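Local structure of RNA-dependent RNA polymerase (Taggert virus, 6DX3) at residues V21-E26 with Y117-D122. The protein carries a viral ovarian tumor (OTU) domain, a cysteine protease with deubiquitinase activity that probably removes ubiquitin from host proteins. Numbering follows the deposited sequence.
Sequences VDLEVE and YIWHED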
ATOM      1  N   VAL A  21     -14.336  -8.818  -1.389  1.00 30.00           N
ATOM      2  CA  VAL A  21     -14.350  -9.481  -0.090  1.00 31.10           C
ATOM      3  C   VAL A  21     -15.521  -8.940   0.720  1.00 32.80           C
ATOM      4  O   VAL A  21     -16.187  -7.979   0.334  1.00 33.55           O
ATOM      5  CB  VAL A  21     -13.031  -9.295   0.697  1.00 29.51           C
ATOM      6  CG1 VAL A  21     -11.849  -9.888  -0.055  1.00 29.06           C
ATOM      7  CG2 VAL A  21     -12.792  -7.826   1.005  1.00 28.73           C
ATOM      8  N   ASP A  22     -15.767  -9.583   1.862  1.00 35.62           N
ATOM      9  CA  ASP A  22     -16.776  -9.155   2.838  1.00 40.13           C
ATOM     10  C   ASP A  22     -16.176  -9.454   4.210  1.00 42.25           C
ATOM     11  O   ASP A  22     -16.368 -10.543   4.759  1.00 43.17           O
ATOM     12  CB  ASP A  22     -18.111  -9.862   2.639  1.00 44.41           C
ATOM     13  CG  ASP A  22     -19.091  -9.592   3.773  1.00 48.31           C
ATOM     14  OD1 ASP A  22     -19.749  -8.529   3.743  1.00 49.46           O
ATOM     15  OD2 ASP A  22     -19.202 -10.441   4.685  1.00 50.31           O
ATOM     16  N   LEU A  23     -15.444  -8.486   4.760  1.00 42.62           N
ATOM     17  CA  LEU A  23     -14.551  -8.775   5.872  1.00 44.34           C
ATOM     18  C   LEU A  23     -14.640  -7.735   6.981  1.00 45.46           C
ATOM     19  O   LEU A  23     -14.550  -6.528   6.742  1.00 44.21           O
ATOM     20  CB  LEU A  23     -13.094  -8.911   5.369  1.00 43.77           C
ATOM     21  CG  LEU A  23     -11.975  -8.962   6.406  1.00 45.91           C
ATOM     22  CD1 LEU A  23     -11.005 -10.092   6.098  1.00 46.75           C
ATOM     23  CD2 LEU A  23     -11.231  -7.638   6.410  1.00 45.76           C
ATOM     24  N   GLU A  24     -14.851  -8.238   8.192  1.00 47.89           N
ATOM     25  CA  GLU A  24     -14.629  -7.503   9.430  1.00 50.57           C
ATOM     26  C   GLU A  24     -13.116  -7.455   9.634  1.00 49.66           C
ATOM     27  O   GLU A  24     -12.499  -8.484   9.923  1.00 50.46           O
ATOM     28  CB  GLU A  24     -15.301  -8.225  10.599  1.00 55.10           C
ATOM     29  CG  GLU A  24     -16.853  -8.332  10.599  1.00 58.22           C
ATOM     30  CD  GLU A  24     -17.569  -7.017  10.387  1.00 60.40           C
ATOM     31  OE1 GLU A  24     -17.832  -6.658   9.223  1.00 60.14           O
ATOM     32  OE2 GLU A  24     -17.899  -6.349  11.388  1.00 62.85           O
ATOM     33  N   VAL A  25     -12.513  -6.271   9.489  1.00 42.63           N
ATOM     34  CA  VAL A  25     -11.050  -6.191   9.536  1.00 40.94           C
ATOM     35  C   VAL A  25     -10.518  -6.727  10.863  1.00 42.28           C
ATOM     36  O   VAL A  25      -9.494  -7.423  10.895  1.00 42.15           O
ATOM     37  CB  VAL A  25     -10.554  -4.755   9.266  1.00 39.84           C
ATOM     38  CG1 VAL A  25     -10.798  -4.379   7.837  1.00 38.74           C
ATOM     39  CG2 VAL A  25     -11.199  -3.773  10.221  1.00 41.67           C
ATOM     40  N   GLU A  26     -11.181  -6.403  11.976  1.00 44.46           N
ATOM     41  CA  GLU A  26     -10.624  -6.742  13.285  1.00 46.74           C
ATOM     42  C   GLU A  26     -10.769  -8.219  13.634  1.00 49.55           C
ATOM     43  O   GLU A  26     -10.160  -8.666  14.610  1.00 52.49           O
ATOM     44  CB  GLU A  26     -11.262  -5.876  14.373  1.00 49.13           C
ATOM     45  CG  GLU A  26     -11.034  -4.382  14.175  1.00 47.37           C
ATOM     46  CD  GLU A  26     -11.198  -3.601  15.462  1.00 50.85           C
ATOM     47  OE1 GLU A  26     -12.287  -3.680  16.070  1.00 54.24           O
ATOM     48  OE2 GLU A  26     -10.237  -2.909  15.859  1.00 50.43           O
ATOM     49  N   TYR A 117      -1.015  -5.877   0.223  1.00 23.10           N
ATOM     50  CA  TYR A 117      -2.466  -5.917   0.112  1.00 23.84           C
ATOM     51  C   TYR A 117      -3.014  -4.558   0.524  1.00 24.11           C
ATOM     52  O   TYR A 117      -2.607  -4.013   1.555  1.00 25.58           O
ATOM     53  CB  TYR A 117      -3.068  -7.004   1.006  1.00 24.73           C
ATOM     54  CG  TYR A 117      -2.801  -8.435   0.586  1.00 26.10           C
ATOM     55  CD1 TYR A 117      -3.848  -9.331   0.423  1.00 27.15           C
ATOM     56  CD2 TYR A 117      -1.507  -8.898   0.381  1.00 26.51           C
ATOM     57  CE1 TYR A 117      -3.618 -10.640   0.053  1.00 28.40           C
ATOM     58  CE2 TYR A 117      -1.266 -10.205   0.009  1.00 27.96           C
ATOM     59  CZ  TYR A 117      -2.326 -11.072  -0.152  1.00 29.02           C
ATOM     60  OH  TYR A 117      -2.097 -12.377  -0.522  1.00 30.10           O
ATOM     61  N   ILE A 118      -3.930  -4.017  -0.273  1.00 24.16           N
ATOM     62  CA  ILE A 118      -4.605  -2.761   0.040  1.00 25.29           C
ATOM     63  C   ILE A 118      -6.083  -3.074   0.225  1.00 27.72           C
ATOM     64  O   ILE A 118      -6.793  -3.357  -0.750  1.00 28.39           O
ATOM     65  CB  ILE A 118      -4.402  -1.696  -1.045  1.00 24.01           C
ATOM     66  CG1 ILE A 118      -2.922  -1.569  -1.412  1.00 22.20           C
ATOM     67  CG2 ILE A 118      -4.945  -0.355  -0.572  1.00 23.09           C
ATOM     68  CD1 ILE A 118      -2.658  -0.518  -2.483  1.00 22.54           C
ATOM     69  N   TRP A 119      -6.546  -3.025   1.470  1.00 29.04           N
ATOM     70  CA  TRP A 119      -7.934  -3.323   1.794  1.00 29.05           C
ATOM     71  C   TRP A 119      -8.741  -2.031   1.806  1.00 29.37           C
ATOM     72  O   TRP A 119      -8.381  -1.073   2.496  1.00 29.36           O
ATOM     73  CB  TRP A 119      -8.033  -4.029   3.147  1.00 28.38           C
ATOM     74  CG  TRP A 119      -7.176  -5.261   3.243  1.00 27.61           C
ATOM     75  CD1 TRP A 119      -5.824  -5.309   3.437  1.00 26.60           C
ATOM     76  CD2 TRP A 119      -7.618  -6.622   3.151  1.00 28.80           C
ATOM     77  NE1 TRP A 119      -5.398  -6.616   3.469  1.00 26.62           N
ATOM     78  CE2 TRP A 119      -6.479  -7.440   3.299  1.00 28.13           C
ATOM     79  CE3 TRP A 119      -8.863  -7.227   2.957  1.00 29.74           C
ATOM     80  CZ2 TRP A 119      -6.549  -8.833   3.259  1.00 29.81           C
ATOM     81  CZ3 TRP A 119      -8.931  -8.609   2.919  1.00 31.28           C
ATOM     82  CH2 TRP A 119      -7.782  -9.396   3.068  1.00 31.18           C
ATOM     83  N   HIS A 120      -9.828  -2.006   1.041  1.00 30.00           N
ATOM     84  CA  HIS A 120     -10.639  -0.804   0.906  1.00 28.62           C
ATOM     85  C   HIS A 120     -11.794  -0.839   1.899  1.00 28.99           C
ATOM     86  O   HIS A 120     -12.647  -1.731   1.837  1.00 28.37           O
ATOM     87  CB  HIS A 120     -11.176  -0.655  -0.514  1.00 26.85           C
ATOM     88  CG  HIS A 120     -12.229   0.400  -0.643  1.00 27.14           C
ATOM     89  ND1 HIS A 120     -13.577   0.110  -0.621  1.00 28.58           N
ATOM     90  CD2 HIS A 120     -12.136   1.745  -0.774  1.00 27.22           C
ATOM     91  CE1 HIS A 120     -14.267   1.230  -0.743  1.00 30.37           C
ATOM     92  NE2 HIS A 120     -13.417   2.237  -0.837  1.00 29.12           N
ATOM     93  N   GLU A 121     -11.825   0.144   2.794  1.00 29.07           N
ATOM     94  CA  GLU A 121     -12.907   0.279   3.756  1.00 31.75           C
ATOM     95  C   GLU A 121     -14.102   0.964   3.107  1.00 33.76           C
ATOM     96  O   GLU A 121     -13.977   2.062   2.554  1.00 34.03           O
ATOM     97  CB  GLU A 121     -12.438   1.081   4.970  1.00 31.59           C
ATOM     98  CG  GLU A 121     -13.490   1.273   6.049  1.00 33.80           C
ATOM     99  CD  GLU A 121     -13.036   2.235   7.127  1.00 36.03           C
ATOM    100  OE1 GLU A 121     -12.386   3.242   6.782  1.00 35.52           O
ATOM    101  OE2 GLU A 121     -13.306   1.975   8.321  1.00 37.84           O
ATOM    102  N   ASP A 122     -15.264   0.318   3.172  1.00 36.14           N
ATOM    103  CA  ASP A 122     -16.498   0.924   2.689  1.00 40.44           C
ATOM    104  C   ASP A 122     -17.384   1.434   3.820  1.00 43.27           C
ATOM    105  O   ASP A 122     -18.004   2.493   3.687  1.00 45.11           O
ATOM    106  CB  ASP A 122     -17.278  -0.073   1.820  1.00 42.21           C
ATOM    107  CG  ASP A 122     -17.772  -1.266   2.607  1.00 43.76           C
ATOM    108  OD1 ASP A 122     -16.981  -1.789   3.420  1.00 43.36           O
ATOM    109  OD2 ASP A 122     -18.942  -1.668   2.423  1.00 46.34           O
TER
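Trp119 reaches over from strand 116-121 to meet Leu23 and Val21 of strand 17-24, two strands of the mixed beta sheet in this viral OTU fold. They are not sheet neighbours: strand 126-133 runs between them, antiparallel to both, and Val21 and Leu23 make their backbone hydrogen bonds to Asp128 and Cys127. The contact is thus a worked example of side chains on one sheet face bridging an intervening strand, with no hydrogen bond passing directly between the two segments.

The tighter part lies at the outer corner of the indole six-membered ring. Trp119 has CG anti to its carbonyl carbon (chi1 -54°), which sends the ring out toward strand 17-24. Leu23 meets it nearly at a right angle, its CD1 lying 4.1 Å from Trp119 CZ3, and Val21 CG1 comes to 4.4 Å from Trp119 CZ3; both methyls approach the ring obliquely. The indole also packs edge-to-face with Phe29 and touches Met138 and Leu154, while its NE1 donates a hydrogen bond to Asn143 OD1.

The looser side belongs to the alternate residue of strand 17-24. Asp22, exposed, has its first side-chain bond pointing away from strand 116-121 and makes no contact across to it; its carboxylate instead accepts a hydrogen bond at OD1 from His126 NE2.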